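Local coordinates for protein fatty acid amide hydrolase (Candida albicans, PDB 6KVR) that probably hydrolyses monocarboxylic acid amides to the carboxylate and ammonium, as a member of the amidase signature family, at residues A[337-342]-A[559-564]. Sequence-based numbering, arbitrary orientation.
Sequences PKIGDL and GKAIVD
The carbonyl oxygen of P337 points at the methyl of A561: P337 O lies 3.5 Å from A561 CB, with a C-O...CB angle of about 151°. This is a van der Waals approach, and no hydrogen bond joins 337-342 to 559-564. The same methyl meets a second group of the loop, because I339 CD1 stands 3.9 Å from A561 CB. Seen from CB, the oxygen and the methyl lie about 95° apart, so A561 fits into the corner between the two. I339 reaches the helix by its longer branch. In I339, CG1 stands beside the backbone N and a further bend at chi2 (-69°) swings CD1 across to the helix. There I339 CD1 also lies 4.0 Å from A561 C. Its other neighbour is the next residue along, with I339 CD1 4.1 Å from I562 CG1, a purely aliphatic contact between the two isoleucines. The loop folds back on itself in a short 3-10 turn, in which D341 N bonds to K338 O at 2.8 Å and L342 N to I339 O at 3.1 Å. The patch is small, 166 Å² in all, and lies away from the predicted catalytic residues. Helix 357-372 covers the isoleucine side, since I339 and I562 both touch L370, while K560 is tied to D304 of helix 303-317 by a salt bridge. Helix 552-565 thus packs against the approach to strand 343-346, which is linked through helix 357-372 to its parallel neighbour, strand 376-379, in a beta-alpha-beta crossover.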
loop_
_atom_site.group_PDB
_atom_site.type_symbol
_atom_site.label_atom_id
_atom_site.label_comp_id
_atom_site.label_asym_id
_atom_site.label_seq_id
_atom_site.Cartn_x
_atom_site.Cartn_y
_atom_site.Cartn_z
ATOM N N PRO A 337 25.583 8.266 -9.602
ATOM C CA PRO A 337 25.953 9.635 -9.250
ATOM C C PRO A 337 27.416 9.727 -8.844
ATOM O O PRO A 337 28.075 8.729 -8.544
ATOM C CB PRO A 337 25.040 9.936 -8.062
ATOM C CG PRO A 337 24.965 8.596 -7.370
ATOM C CD PRO A 337 24.883 7.589 -8.493
ATOM N N LYS A 338 27.918 10.961 -8.849
ATOM C CA LYS A 338 29.240 11.248 -8.313
ATOM C C LYS A 338 29.134 11.421 -6.806
ATOM O O LYS A 338 28.181 12.025 -6.310
ATOM C CB LYS A 338 29.818 12.515 -8.947
ATOM C CG LYS A 338 29.578 12.641 -10.444
ATOM C CD LYS A 338 30.296 13.850 -11.024
ATOM C CE LYS A 338 29.587 14.361 -12.275
ATOM N NZ LYS A 338 30.365 15.443 -12.947
ATOM N N ILE A 339 30.114 10.877 -6.077
ATOM C CA ILE A 339 30.098 10.965 -4.619
ATOM C C ILE A 339 29.939 12.410 -4.171
ATOM O O ILE A 339 29.243 12.698 -3.188
ATOM C CB ILE A 339 31.370 10.335 -4.022
ATOM C CG1 ILE A 339 31.460 8.857 -4.389
ATOM C CG2 ILE A 339 31.354 10.485 -2.511
ATOM C CD1 ILE A 339 30.415 7.992 -3.702
ATOM N N GLY A 340 30.567 13.341 -4.893
ATOM C CA GLY A 340 30.479 14.752 -4.547
ATOM C C GLY A 340 29.105 15.360 -4.726
ATOM O O GLY A 340 28.887 16.495 -4.288
ATOM N N ASP A 341 28.176 14.635 -5.344
ATOM C CA ASP A 341 26.801 15.095 -5.487
ATOM C C ASP A 341 25.882 14.636 -4.353
ATOM O O ASP A 341 24.728 15.079 -4.309
ATOM C CB ASP A 341 26.228 14.614 -6.827
ATOM C CG ASP A 341 26.865 15.314 -8.030
ATOM O OD1 ASP A 341 27.061 14.650 -9.077
ATOM O OD2 ASP A 341 27.176 16.525 -7.930
ATOM N N LEU A 342 26.360 13.788 -3.432
ATOM C CA LEU A 342 25.513 13.129 -2.441
ATOM C C LEU A 342 25.528 13.858 -1.103
ATOM O O LEU A 342 26.572 14.345 -0.657
ATOM C CB LEU A 342 25.955 11.676 -2.220
ATOM C CG LEU A 342 26.021 10.732 -3.425
ATOM C CD1 LEU A 342 26.948 9.567 -3.161
ATOM C CD2 LEU A 342 24.650 10.219 -3.797
ATOM N N GLY A 559 24.671 3.111 -4.111
ATOM C CA GLY A 559 25.407 1.972 -3.596
ATOM C C GLY A 559 26.532 1.566 -4.524
ATOM O O GLY A 559 27.628 1.220 -4.077
ATOM N N LYS A 560 26.286 1.640 -5.831
ATOM C CA LYS A 560 27.307 1.275 -6.806
ATOM C C LYS A 560 28.485 2.247 -6.765
ATOM O O LYS A 560 29.647 1.827 -6.805
ATOM C CB LYS A 560 26.679 1.226 -8.195
ATOM C CG LYS A 560 27.529 0.564 -9.259
ATOM C CD LYS A 560 26.975 0.905 -10.639
ATOM C CE LYS A 560 25.438 0.788 -10.689
ATOM N NZ LYS A 560 24.935 -0.613 -10.894
ATOM N N ALA A 561 28.206 3.549 -6.659
ATOM C CA ALA A 561 29.274 4.533 -6.496
ATOM C C ALA A 561 30.089 4.277 -5.234
ATOM O O ALA A 561 31.323 4.374 -5.258
ATOM C CB ALA A 561 28.679 5.941 -6.462
ATOM N N ILE A 562 29.415 3.952 -4.121
ATOM C CA ILE A 562 30.093 3.840 -2.829
ATOM C C ILE A 562 30.984 2.606 -2.795
ATOM O O ILE A 562 32.110 2.651 -2.285
ATOM C CB ILE A 562 29.064 3.827 -1.680
ATOM C CG1 ILE A 562 28.401 5.197 -1.531
ATOM C CG2 ILE A 562 29.724 3.418 -0.376
ATOM C CD1 ILE A 562 27.480 5.311 -0.330
ATOM N N VAL A 563 30.493 1.484 -3.320
ATOM C CA VAL A 563 31.284 0.259 -3.353
ATOM C C VAL A 563 32.500 0.437 -4.253
ATOM O O VAL A 563 33.569 -0.146 -4.002
ATOM C CB VAL A 563 30.394 -0.914 -3.808
ATOM C CG1 VAL A 563 31.225 -2.083 -4.298
ATOM C CG2 VAL A 563 29.449 -1.350 -2.677
ATOM N N ASP A 564 32.372 1.253 -5.302
ATOM C CA ASP A 564 33.521 1.528 -6.156
ATOM C C ASP A 564 34.494 2.477 -5.467
ATOM O O ASP A 564 35.707 2.254 -5.500
ATOM C CB ASP A 564 33.055 2.082 -7.501
ATOM C CG ASP A 564 32.448 1.001 -8.394
ATOM O OD1 ASP A 564 32.424 -0.181 -7.970
ATOM O OD2 ASP A 564 31.980 1.329 -9.510
#